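3-dehydroquinate dehydratase (Aquifex aeolicus, PDB 2EGZ) catalyses the cis-dehydration of 3-dehydroquinate to 3-dehydroshikimate, the third step of the chorismate pathway that leads to the aromatic amino acids. Local coordinates at residues K18-G23 / Q52-I57; A24-L29 / S84-I89; I140-V145 / I190-L195. All blocks are in the same frame, centred on the assembly; numbering follows the deposited sequence.

Contact 1: residues K18-G23 / Q52-I57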
ATOM      1  N   LYS B  18       5.464 -11.243  32.853  1.00 22.27           N
ATOM      2  CA  LYS B  18       6.826 -11.544  32.430  1.00 23.60           C
ATOM      3  C   LYS B  18       7.477 -10.341  31.759  1.00 22.18           C
ATOM      4  O   LYS B  18       8.661 -10.071  31.973  1.00 23.52           O
ATOM      5  CB  LYS B  18       6.814 -12.740  31.480  1.00 26.63           C
ATOM      6  CG  LYS B  18       6.428 -14.030  32.175  1.00 32.08           C
ATOM      7  CD  LYS B  18       6.369 -15.202  31.219  1.00 35.33           C
ATOM      8  CE  LYS B  18       6.863 -16.456  31.918  1.00 38.84           C
ATOM      9  NZ  LYS B  18       6.592 -17.693  31.134  1.00 42.64           N
ATOM     10  N   ALA B  19       6.698  -9.628  30.951  1.00 21.67           N
ATOM     11  CA  ALA B  19       7.189  -8.439  30.261  1.00 21.24           C
ATOM     12  C   ALA B  19       7.617  -7.412  31.302  1.00 20.86           C
ATOM     13  O   ALA B  19       8.643  -6.753  31.150  1.00 19.86           O
ATOM     14  CB  ALA B  19       6.100  -7.857  29.364  1.00 21.62           C
ATOM     15  N   LYS B  20       6.826  -7.287  32.366  1.00 22.01           N
ATOM     16  CA  LYS B  20       7.137  -6.347  33.437  1.00 22.41           C
ATOM     17  C   LYS B  20       8.434  -6.728  34.142  1.00 22.62           C
ATOM     18  O   LYS B  20       9.375  -5.935  34.202  1.00 21.67           O
ATOM     19  CB  LYS B  20       6.005  -6.305  34.468  1.00 24.55           C
ATOM     20  CG  LYS B  20       6.310  -5.420  35.674  1.00 27.30           C
ATOM     21  CD  LYS B  20       5.177  -5.447  36.689  1.00 31.22           C
ATOM     22  CE  LYS B  20       5.484  -4.590  37.913  1.00 31.96           C
ATOM     23  NZ  LYS B  20       6.556  -5.168  38.778  1.00 34.49           N
ATOM     24  N   GLU B  21       8.476  -7.948  34.673  1.00 22.24           N
ATOM     25  CA  GLU B  21       9.650  -8.427  35.395  1.00 23.16           C
ATOM     26  C   GLU B  21      10.928  -8.376  34.562  1.00 22.99           C
ATOM     27  O   GLU B  21      11.993  -8.029  35.073  1.00 24.24           O
ATOM     28  CB  GLU B  21       9.412  -9.852  35.892  1.00 23.81           C
ATOM     29  N   LYS B  22      10.818  -8.711  33.281  1.00 23.92           N
ATOM     30  CA  LYS B  22      11.983  -8.713  32.405  1.00 23.60           C
ATOM     31  C   LYS B  22      12.473  -7.334  31.958  1.00 23.36           C
ATOM     32  O   LYS B  22      13.545  -7.225  31.365  1.00 24.93           O
ATOM     33  CB  LYS B  22      11.720  -9.624  31.208  1.00 23.98           C
ATOM     34  CG  LYS B  22      11.639 -11.089  31.624  1.00 28.26           C
ATOM     35  CD  LYS B  22      11.351 -12.019  30.470  1.00 30.38           C
ATOM     36  CE  LYS B  22      11.170 -13.446  30.978  1.00 34.05           C
ATOM     37  NZ  LYS B  22      12.351 -13.918  31.762  1.00 35.75           N
ATOM     38  N   GLY B  23      11.704  -6.284  32.245  1.00 20.75           N
ATOM     39  CA  GLY B  23      12.146  -4.942  31.898  1.00 18.55           C
ATOM     40  C   GLY B  23      11.512  -4.183  30.741  1.00 18.16           C
ATOM     41  O   GLY B  23      12.067  -3.176  30.292  1.00 18.40           O
ATOM     42  N   GLN B  52      -0.112  -2.533  35.543  1.00 17.22           N
ATOM     43  CA  GLN B  52       1.208  -3.075  35.860  1.00 18.17           C
ATOM     44  C   GLN B  52       2.288  -2.009  35.741  1.00 17.24           C
ATOM     45  O   GLN B  52       3.479  -2.299  35.886  1.00 17.75           O
ATOM     46  CB  GLN B  52       1.539  -4.243  34.929  1.00 20.16           C
ATOM     47  CG  GLN B  52       0.672  -5.467  35.150  1.00 22.71           C
ATOM     48  CD  GLN B  52       0.968  -6.162  36.463  1.00 24.47           C
ATOM     49  OE1 GLN B  52       0.231  -7.052  36.885  1.00 29.83           O
ATOM     50  NE2 GLN B  52       2.054  -5.764  37.115  1.00 23.07           N
ATOM     51  N   GLY B  53       1.864  -0.781  35.454  1.00 14.81           N
ATOM     52  CA  GLY B  53       2.796   0.327  35.341  1.00 15.94           C
ATOM     53  C   GLY B  53       3.516   0.487  34.015  1.00 15.93           C
ATOM     54  O   GLY B  53       4.492   1.234  33.932  1.00 16.55           O
ATOM     55  N   LEU B  54       3.050  -0.198  32.977  1.00 15.45           N
ATOM     56  CA  LEU B  54       3.685  -0.091  31.663  1.00 13.88           C
ATOM     57  C   LEU B  54       2.855   0.734  30.697  1.00 13.48           C
ATOM     58  O   LEU B  54       1.649   0.887  30.884  1.00 13.50           O
ATOM     59  CB  LEU B  54       3.914  -1.480  31.063  1.00 15.04           C
ATOM     60  CG  LEU B  54       5.220  -2.173  31.463  1.00 18.79           C
ATOM     61  CD1 LEU B  54       5.267  -2.364  32.975  1.00 20.59           C
ATOM     62  CD2 LEU B  54       5.331  -3.506  30.734  1.00 17.67           C
ATOM     63  N   LYS B  55       3.506   1.276  29.672  1.00 11.32           N
ATOM     64  CA  LYS B  55       2.803   2.057  28.665  1.00 11.99           C
ATOM     65  C   LYS B  55       2.332   1.129  27.559  1.00 10.98           C
ATOM     66  O   LYS B  55       2.810   0.001  27.445  1.00 10.62           O
ATOM     67  CB  LYS B  55       3.710   3.137  28.082  1.00 12.91           C
ATOM     68  CG  LYS B  55       3.923   4.306  29.026  1.00 15.64           C
ATOM     69  CD  LYS B  55       4.824   5.351  28.400  1.00 20.21           C
ATOM     70  CE  LYS B  55       4.958   6.567  29.298  1.00 25.40           C
ATOM     71  NZ  LYS B  55       3.645   7.238  29.500  1.00 26.39           N
ATOM     72  N   THR B  56       1.401   1.609  26.744  1.00 12.44           N
ATOM     73  CA  THR B  56       0.852   0.804  25.666  1.00 11.77           C
ATOM     74  C   THR B  56       0.957   1.441  24.294  1.00 12.02           C
ATOM     75  O   THR B  56       1.023   2.661  24.158  1.00 11.30           O
ATOM     76  CB  THR B  56      -0.650   0.535  25.877  1.00 13.26           C
ATOM     77  OG1 THR B  56      -1.354   1.788  25.891  1.00 11.76           O
ATOM     78  CG2 THR B  56      -0.891  -0.195  27.183  1.00 12.42           C
ATOM     79  N   ILE B  57       0.986   0.580  23.282  1.00 13.40           N
ATOM     80  CA  ILE B  57       0.972   0.996  21.889  1.00 11.23           C
ATOM     81  C   ILE B  57      -0.232   0.230  21.358  1.00 12.09           C
ATOM     82  O   ILE B  57      -0.288  -0.999  21.454  1.00 11.92           O
ATOM     83  CB  ILE B  57       2.217   0.546  21.087  1.00 13.08           C
ATOM     84  CG1 ILE B  57       3.455   1.332  21.522  1.00 10.93           C
ATOM     85  CG2 ILE B  57       1.978   0.798  19.599  1.00 13.40           C
ATOM     86  CD1 ILE B  57       4.741   0.834  20.879  1.00 13.14           C
TER

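Contact 2: residues A24-L29 / S84-I89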
ATOM      1  N   ALA B  24      10.367  -4.637  30.249  1.00 16.93           N
ATOM      2  CA  ALA B  24       9.712  -3.943  29.147  1.00 15.73           C
ATOM      3  C   ALA B  24       9.158  -2.616  29.654  1.00 15.82           C
ATOM      4  O   ALA B  24       8.688  -2.531  30.788  1.00 15.68           O
ATOM      5  CB  ALA B  24       8.584  -4.793  28.586  1.00 13.96           C
ATOM      6  N   ASP B  25       9.226  -1.582  28.820  1.00 12.35           N
ATOM      7  CA  ASP B  25       8.700  -0.270  29.198  1.00 11.61           C
ATOM      8  C   ASP B  25       7.321  -0.154  28.583  1.00 11.04           C
ATOM      9  O   ASP B  25       6.433   0.519  29.116  1.00 10.49           O
ATOM     10  CB  ASP B  25       9.562   0.854  28.618  1.00 11.40           C
ATOM     11  CG  ASP B  25      10.975   0.837  29.140  1.00 13.94           C
ATOM     12  OD1 ASP B  25      11.147   1.057  30.356  1.00 14.53           O
ATOM     13  OD2 ASP B  25      11.910   0.608  28.336  1.00 14.22           O
ATOM     14  N   ILE B  26       7.161  -0.822  27.446  1.00 11.30           N
ATOM     15  CA  ILE B  26       5.922  -0.777  26.690  1.00 11.84           C
ATOM     16  C   ILE B  26       5.444  -2.140  26.215  1.00 12.22           C
ATOM     17  O   ILE B  26       6.247  -3.011  25.895  1.00 12.42           O
ATOM     18  CB  ILE B  26       6.107   0.082  25.420  1.00 11.86           C
ATOM     19  CG1 ILE B  26       6.515   1.504  25.797  1.00 12.78           C
ATOM     20  CG2 ILE B  26       4.841   0.067  24.587  1.00 13.94           C
ATOM     21  CD1 ILE B  26       6.955   2.324  24.603  1.00 15.94           C
ATOM     22  N   VAL B  27       4.128  -2.313  26.173  1.00 12.26           N
ATOM     23  CA  VAL B  27       3.541  -3.534  25.644  1.00 12.48           C
ATOM     24  C   VAL B  27       2.747  -3.081  24.425  1.00 12.52           C
ATOM     25  O   VAL B  27       1.898  -2.192  24.519  1.00 12.36           O
ATOM     26  CB  VAL B  27       2.568  -4.229  26.636  1.00 14.38           C
ATOM     27  CG1 VAL B  27       1.704  -5.248  25.890  1.00 16.30           C
ATOM     28  CG2 VAL B  27       3.355  -4.942  27.725  1.00 13.76           C
ATOM     29  N   GLU B  28       3.047  -3.660  23.272  1.00 13.05           N
ATOM     30  CA  GLU B  28       2.309  -3.310  22.071  1.00 12.87           C
ATOM     31  C   GLU B  28       1.201  -4.333  21.877  1.00 14.11           C
ATOM     32  O   GLU B  28       1.473  -5.516  21.665  1.00 15.02           O
ATOM     33  CB  GLU B  28       3.207  -3.318  20.832  1.00 13.48           C
ATOM     34  CG  GLU B  28       2.413  -3.124  19.535  1.00 16.01           C
ATOM     35  CD  GLU B  28       3.278  -3.134  18.289  1.00 18.39           C
ATOM     36  OE1 GLU B  28       4.193  -3.976  18.213  1.00 19.17           O
ATOM     37  OE2 GLU B  28       3.030  -2.312  17.379  1.00 20.35           O
ATOM     38  N   LEU B  29      -0.045  -3.888  21.960  1.00 13.90           N
ATOM     39  CA  LEU B  29      -1.156  -4.804  21.762  1.00 16.01           C
ATOM     40  C   LEU B  29      -1.387  -4.940  20.266  1.00 16.86           C
ATOM     41  O   LEU B  29      -1.811  -3.993  19.606  1.00 17.09           O
ATOM     42  CB  LEU B  29      -2.432  -4.285  22.438  1.00 15.89           C
ATOM     43  CG  LEU B  29      -2.563  -4.429  23.959  1.00 16.80           C
ATOM     44  CD1 LEU B  29      -1.475  -3.632  24.645  1.00 20.65           C
ATOM     45  CD2 LEU B  29      -3.934  -3.940  24.405  1.00 20.48           C
ATOM     46  N   SER B  84      -4.688   4.986  25.079  1.00 16.40           N
ATOM     47  CA  SER B  84      -3.396   4.328  24.925  1.00 15.75           C
ATOM     48  C   SER B  84      -2.293   5.382  24.833  1.00 14.54           C
ATOM     49  O   SER B  84      -2.491   6.438  24.236  1.00 14.27           O
ATOM     50  CB  SER B  84      -3.400   3.462  23.663  1.00 16.79           C
ATOM     51  OG  SER B  84      -2.201   2.719  23.549  1.00 16.83           O
ATOM     52  N   ASP B  85      -1.135   5.097  25.423  1.00 13.56           N
ATOM     53  CA  ASP B  85      -0.025   6.048  25.396  1.00 12.21           C
ATOM     54  C   ASP B  85       0.390   6.351  23.964  1.00 10.46           C
ATOM     55  O   ASP B  85       0.724   7.491  23.634  1.00 10.73           O
ATOM     56  CB  ASP B  85       1.152   5.495  26.192  1.00 11.23           C
ATOM     57  CG  ASP B  85       0.766   5.144  27.613  1.00 14.92           C
ATOM     58  OD1 ASP B  85       0.644   6.070  28.450  1.00 16.41           O
ATOM     59  OD2 ASP B  85       0.562   3.946  27.885  1.00 13.29           O
ATOM     60  N   TYR B  86       0.372   5.322  23.121  1.00 10.33           N
ATOM     61  CA  TYR B  86       0.711   5.462  21.704  1.00 10.33           C
ATOM     62  C   TYR B  86      -0.315   4.697  20.882  1.00 11.52           C
ATOM     63  O   TYR B  86      -0.903   3.721  21.353  1.00 10.69           O
ATOM     64  CB  TYR B  86       2.056   4.814  21.360  1.00 11.03           C
ATOM     65  CG  TYR B  86       3.276   5.322  22.083  1.00 10.74           C
ATOM     66  CD1 TYR B  86       4.077   6.320  21.524  1.00 12.30           C
ATOM     67  CD2 TYR B  86       3.674   4.754  23.291  1.00 12.26           C
ATOM     68  CE1 TYR B  86       5.250   6.727  22.147  1.00 15.15           C
ATOM     69  CE2 TYR B  86       4.839   5.154  23.922  1.00 13.81           C
ATOM     70  CZ  TYR B  86       5.625   6.135  23.346  1.00 14.40           C
ATOM     71  OH  TYR B  86       6.803   6.506  23.951  1.00 14.80           O
ATOM     72  N   THR B  87      -0.503   5.143  19.648  1.00 13.06           N
ATOM     73  CA  THR B  87      -1.364   4.466  18.692  1.00 13.89           C
ATOM     74  C   THR B  87      -0.507   4.377  17.432  1.00 13.98           C
ATOM     75  O   THR B  87       0.062   5.377  16.988  1.00 14.01           O
ATOM     76  CB  THR B  87      -2.650   5.250  18.370  1.00 15.14           C
ATOM     77  OG1 THR B  87      -3.539   5.204  19.494  1.00 14.95           O
ATOM     78  CG2 THR B  87      -3.344   4.638  17.158  1.00 14.69           C
ATOM     79  N   ASP B  88      -0.381   3.174  16.887  1.00 12.06           N
ATOM     80  CA  ASP B  88       0.407   2.964  15.677  1.00 14.15           C
ATOM     81  C   ASP B  88      -0.551   2.765  14.509  1.00 13.50           C
ATOM     82  O   ASP B  88      -1.314   1.801  14.486  1.00 14.36           O
ATOM     83  CB  ASP B  88       1.303   1.723  15.836  1.00 12.03           C
ATOM     84  CG  ASP B  88       2.176   1.458  14.611  1.00 15.69           C
ATOM     85  OD1 ASP B  88       1.698   1.670  13.475  1.00 15.98           O
ATOM     86  OD2 ASP B  88       3.339   1.016  14.779  1.00 15.96           O
ATOM     87  N   ILE B  89      -0.520   3.688  13.554  1.00 13.86           N
ATOM     88  CA  ILE B  89      -1.368   3.598  12.371  1.00 14.82           C
ATOM     89  C   ILE B  89      -0.433   3.587  11.161  1.00 16.20           C
ATOM     90  O   ILE B  89       0.607   4.236  11.178  1.00 15.81           O
ATOM     91  CB  ILE B  89      -2.344   4.800  12.286  1.00 14.05           C
ATOM     92  CG1 ILE B  89      -3.274   4.650  11.073  1.00 14.97           C
ATOM     93  CG2 ILE B  89      -1.566   6.099  12.204  1.00 16.15           C
ATOM     94  CD1 ILE B  89      -4.191   3.443  11.144  1.00 16.02           C
TER
HETATM   95  O   HOH W   1       4.525  -0.131  16.786  1.00 18.61           O

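Contact 3: residues I140-V145 / I190-L195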
ATOM      1  N   ILE B 140       5.094  10.139  15.044  1.00 15.17           N
ATOM      2  CA  ILE B 140       6.468   9.673  15.148  1.00 13.85           C
ATOM      3  C   ILE B 140       6.612   8.653  14.030  1.00 13.82           C
ATOM      4  O   ILE B 140       6.032   7.572  14.087  1.00 12.57           O
ATOM      5  CB  ILE B 140       6.727   8.965  16.488  1.00 14.69           C
ATOM      6  CG1 ILE B 140       6.424   9.917  17.649  1.00 15.66           C
ATOM      7  CG2 ILE B 140       8.178   8.483  16.548  1.00 15.15           C
ATOM      8  CD1 ILE B 140       6.478   9.248  19.011  1.00 17.21           C
ATOM      9  N   PRO B 141       7.373   8.988  12.983  1.00 12.89           N
ATOM     10  CA  PRO B 141       7.537   8.040  11.883  1.00 11.13           C
ATOM     11  C   PRO B 141       8.282   6.772  12.287  1.00 12.30           C
ATOM     12  O   PRO B 141       9.288   6.824  12.995  1.00  9.84           O
ATOM     13  CB  PRO B 141       8.285   8.860  10.828  1.00 11.73           C
ATOM     14  CG  PRO B 141       9.093   9.817  11.662  1.00 13.46           C
ATOM     15  CD  PRO B 141       8.131  10.229  12.741  1.00 13.64           C
ATOM     16  N   LYS B 142       7.762   5.633  11.838  1.00 11.56           N
ATOM     17  CA  LYS B 142       8.360   4.335  12.123  1.00 12.04           C
ATOM     18  C   LYS B 142       8.582   3.613  10.805  1.00 12.80           C
ATOM     19  O   LYS B 142       7.657   3.491  10.000  1.00 12.03           O
ATOM     20  CB  LYS B 142       7.432   3.490  13.005  1.00 12.82           C
ATOM     21  CG  LYS B 142       7.871   2.041  13.137  1.00 15.26           C
ATOM     22  CD  LYS B 142       6.938   1.230  14.029  1.00 16.82           C
ATOM     23  CE  LYS B 142       7.446  -0.201  14.168  1.00 18.67           C
ATOM     24  NZ  LYS B 142       6.606  -1.043  15.074  1.00 18.90           N
ATOM     25  N   ILE B 143       9.805   3.142  10.587  1.00 11.45           N
ATOM     26  CA  ILE B 143      10.148   2.419   9.369  1.00 13.05           C
ATOM     27  C   ILE B 143      10.715   1.060   9.759  1.00 12.68           C
ATOM     28  O   ILE B 143      11.701   0.984  10.484  1.00 13.13           O
ATOM     29  CB  ILE B 143      11.217   3.178   8.538  1.00 14.06           C
ATOM     30  CG1 ILE B 143      10.692   4.556   8.142  1.00 16.59           C
ATOM     31  CG2 ILE B 143      11.575   2.380   7.284  1.00 14.57           C
ATOM     32  CD1 ILE B 143      11.712   5.411   7.411  1.00 16.79           C
ATOM     33  N   ALA B 144      10.081  -0.007   9.287  1.00 12.23           N
ATOM     34  CA  ALA B 144      10.543  -1.363   9.574  1.00 11.90           C
ATOM     35  C   ALA B 144      10.702  -2.054   8.223  1.00 13.36           C
ATOM     36  O   ALA B 144       9.710  -2.405   7.583  1.00 12.21           O
ATOM     37  CB  ALA B 144       9.518  -2.097  10.431  1.00 13.04           C
ATOM     38  N   VAL B 145      11.948  -2.244   7.794  1.00 12.17           N
ATOM     39  CA  VAL B 145      12.227  -2.854   6.494  1.00 12.20           C
ATOM     40  C   VAL B 145      13.295  -3.945   6.548  1.00 13.13           C
ATOM     41  O   VAL B 145      14.272  -3.841   7.292  1.00 12.41           O
ATOM     42  CB  VAL B 145      12.674  -1.778   5.476  1.00 12.57           C
ATOM     43  CG1 VAL B 145      11.566  -0.753   5.282  1.00 12.06           C
ATOM     44  CG2 VAL B 145      13.950  -1.084   5.972  1.00 11.79           C
ATOM     45  N   ILE B 190      12.290   3.931  20.241  1.00  8.69           N
ATOM     46  CA  ILE B 190      11.704   2.691  20.746  1.00  8.79           C
ATOM     47  C   ILE B 190      12.281   1.513  19.976  1.00 11.18           C
ATOM     48  O   ILE B 190      12.474   1.591  18.759  1.00  9.70           O
ATOM     49  CB  ILE B 190      10.159   2.675  20.570  1.00  8.92           C
ATOM     50  CG1 ILE B 190       9.521   3.811  21.371  1.00  8.03           C
ATOM     51  CG2 ILE B 190       9.590   1.319  21.003  1.00 11.22           C
ATOM     52  CD1 ILE B 190       8.033   4.009  21.075  1.00 10.50           C
ATOM     53  N   THR B 191      12.581   0.432  20.688  1.00 10.34           N
ATOM     54  CA  THR B 191      13.102  -0.772  20.057  1.00 10.76           C
ATOM     55  C   THR B 191      12.114  -1.879  20.422  1.00 11.11           C
ATOM     56  O   THR B 191      11.475  -1.822  21.469  1.00 11.61           O
ATOM     57  CB  THR B 191      14.529  -1.115  20.560  1.00 11.49           C
ATOM     58  OG1 THR B 191      15.091  -2.149  19.739  1.00 12.67           O
ATOM     59  CG2 THR B 191      14.497  -1.579  22.006  1.00 11.93           C
ATOM     60  N   TYR B 192      11.972  -2.869  19.550  1.00 10.61           N
ATOM     61  CA  TYR B 192      11.019  -3.952  19.776  1.00 11.78           C
ATOM     62  C   TYR B 192      11.713  -5.287  19.987  1.00 13.48           C
ATOM     63  O   TYR B 192      12.612  -5.664  19.231  1.00 12.92           O
ATOM     64  CB  TYR B 192      10.058  -4.045  18.587  1.00 12.63           C
ATOM     65  CG  TYR B 192       9.239  -2.794  18.381  1.00 13.51           C
ATOM     66  CD1 TYR B 192       7.856  -2.806  18.563  1.00 14.01           C
ATOM     67  CD2 TYR B 192       9.848  -1.588  18.024  1.00 15.40           C
ATOM     68  CE1 TYR B 192       7.093  -1.639  18.391  1.00 14.82           C
ATOM     69  CE2 TYR B 192       9.099  -0.420  17.852  1.00 15.53           C
ATOM     70  CZ  TYR B 192       7.725  -0.455  18.038  1.00 16.75           C
ATOM     71  OH  TYR B 192       6.982   0.692  17.869  1.00 18.28           O
ATOM     72  N   CYS B 193      11.271  -6.005  21.011  1.00 13.50           N
ATOM     73  CA  CYS B 193      11.860  -7.293  21.353  1.00 15.12           C
ATOM     74  C   CYS B 193      10.835  -8.408  21.325  1.00 16.58           C
ATOM     75  O   CYS B 193       9.641  -8.170  21.146  1.00 15.81           O
ATOM     76  CB  CYS B 193      12.451  -7.239  22.766  1.00 14.17           C
ATOM     77  SG  CYS B 193      13.776  -6.067  23.012  1.00 16.23           S
ATOM     78  N   SER B 194      11.325  -9.629  21.500  1.00 16.80           N
ATOM     79  CA  SER B 194      10.466 -10.804  21.574  1.00 18.21           C
ATOM     80  C   SER B 194      10.372 -11.036  23.080  1.00 18.92           C
ATOM     81  O   SER B 194      11.294 -10.684  23.814  1.00 20.35           O
ATOM     82  CB  SER B 194      11.130 -12.003  20.894  1.00 16.78           C
ATOM     83  OG  SER B 194      12.381 -12.287  21.487  1.00 18.63           O
ATOM     84  N   LEU B 195       9.273 -11.610  23.555  1.00 20.16           N
ATOM     85  CA  LEU B 195       9.142 -11.824  24.991  1.00 20.66           C
ATOM     86  C   LEU B 195      10.242 -12.726  25.539  1.00 21.67           C
ATOM     87  O   LEU B 195      10.873 -12.400  26.549  1.00 22.57           O
ATOM     88  CB  LEU B 195       7.776 -12.424  25.324  1.00 21.35           C
ATOM     89  CG  LEU B 195       7.476 -12.446  26.823  1.00 21.78           C
ATOM     90  CD1 LEU B 195       7.455 -11.017  27.353  1.00 22.41           C
ATOM     91  CD2 LEU B 195       6.143 -13.127  27.073  1.00 22.69           C
TER
HETATM   92  O   HOH W   1       4.525  -0.131  16.786  1.00 18.61           O

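Contact 1: residues K18-G23 / Q52-I57
The carboxamide of Gln52 is the one flat side-chain group that meets the other segment here, and Lys20 reaches it at its nitrogen end. The nearest pair is Lys20 CD and Gln52 NE2, 3.2 Å apart, a close fit for a methylene against an amide nitrogen. CD lies beyond that nitrogen and is tilted out of the amide plane, so neither face is covered by the lysine. The two side chains cross at about a right angle, which confines the meeting to the end of the amide and the last methylenes. Lys20 CE sits 3.7 Å from the backbone O of Gln52, which puts the lysine shaft against main chain as well as side chain. The lysine runs straight from its backbone and bends at its last torsion, chi4 -70°, which carries NZ away from the amide and leaves carbon as the touching surface. Gln52 is itself folded at chi2, and this turns its amide toward the helix rather than on outward.

Deeper in, toward the sheet, lies Leu54, whose CD1 approaches Lys20 CG to 4.2 Å. Its side chain is buried and also rests on Ala24, Val27 and Val49, so the leucine joins the lysine shaft to the layer between helices and sheet. Two residues after Lys20, Lys22 forms a salt bridge with Glu207 of helix 206-217.

Each segment contains a Schellman motif: Gly23 ends helix 12-22 with phi 107°, and Gly53 ends helix 39-51 with phi 83°. Both turns lead promptly into strands, 26-30 and 55-59, which are neighbours in the parallel sheet. Two successive helix-to-strand returns meeting in this way belong to the repeating beta-alpha architecture of a TIM barrel, the fold of type I dehydroquinases.

Contact 2: residues A24-L29 / S84-I89
Ile26 and Tyr86 make the apolar half of this contact, with Ile26 CD1 3.6 Å from Tyr86 CE2. The methyl comes to the ring obliquely, and the two side chains cross at about a right angle. Ile26 has CG1 anti to its carbonyl carbon (chi1 -60°), which sends the longer branch, and CD1 at its end, across to the tyrosine. The polar half is made by Glu28 and Asp88, whose nearest atoms, OE2 and OD2, stand 4.2 Å apart. A single water bridges them: it donates to Glu28 OE2 at 2.7 Å and to Asp88 OD2 at 2.6 Å. The CB of Glu28 does not point at segment 84-89; its straight chain, extended at chi1 and chi2, brings the carboxylate to the water.

A second shell supports these groups. Thr59 OG1 is hydrogen-bonded to Glu28 OE2, and Ser114 OG to Asp88 OD1, so each carboxylate has a hydroxyl partner besides the water. Ile57, from the strand lying between the two segments, packs on both Ile26 and Tyr86. The CA atoms of Glu28 and Tyr86 are 8.9 Å apart, too far for strand pairing and in keeping with that intervening strand. Within 84-89, Ser84 OG donates to Tyr86 O over 2.7 Å, pinning the entry to the strand, and Ser84 OG is hydrogen-bonded to Thr56 OG1 as well.

Glu28 belongs to the predicted 3-dehydroquinate site, and Asp88 has a long, weak ion pair with the Schiff-base residue Lys142. Two like-charged ends this close would be expected to repel one another. Because the bridging water spends both its protons on them, it probably eases that repulsion, and its remaining bonds, from Lys142 NZ and Tyr192 OH, are ones it accepts.

Contact 3: residues I140-V145 / I190-L195
Lys142 reaches across the barrel interior to Tyr192, and segment 140-145 has no other side chain in contact there. Ahead of it, Pro141 packs outward on Leu131 and Tyr135. At Lys142 itself the chain is extended from chi1 (170°) to its end, and the ammonium nitrogen arrives over one face of the tyrosine ring. NZ lies 3.7 Å from the centroid of the Tyr192 ring and 32° off its normal, a cation-pi geometry displaced toward CZ, which is 3.2 Å from NZ. The Tyr192 hydroxyl forms no direct bond to NZ; instead both donate to one water, each at 2.8 Å. NZ is also hydrogen-bonded to a bound tartrate, probably from the crystallisation liquor, in the pocket of this Schiff-base lysine. A leucine in place of Tyr192 would remove the ring face and the hydroxyl, and would probably leave the water short of a donor and the lysine end freer to swing. Further on, Ile143 turns back to Val130 and Leu131. Strand 140-146 thus lies with helix 124-136 outside it and Ile168 and Ile170 of strand 168-172 beside the Lys142-Tyr192 pair, while strand 190-192 lies beside strand 2-7 in the sheet, with Ile190 on Leu2 and Ala4.

How the contacts relate
From the N terminus, contact 1 closes first, bringing the end of helix 12-22 to the turn before strand 55-59. Contact 2 starts inside that span, at 24-29, and closes beyond it at 84-89, so the two loops cross. Between them Thr56 N and Asp85 OD2 are probably hydrogen-bonded at 2.7 Å. Contact 3 follows in series, joining strand 140-146 to the last strand, 190-192. It shares the bridging water with contact 2, and Ile190 packs on both Ile26 and Tyr86. Leu195 touches Ala19, bringing the C-terminal part back to contact 1. Outer helix, barrel wall and active-site interior are thereby connected.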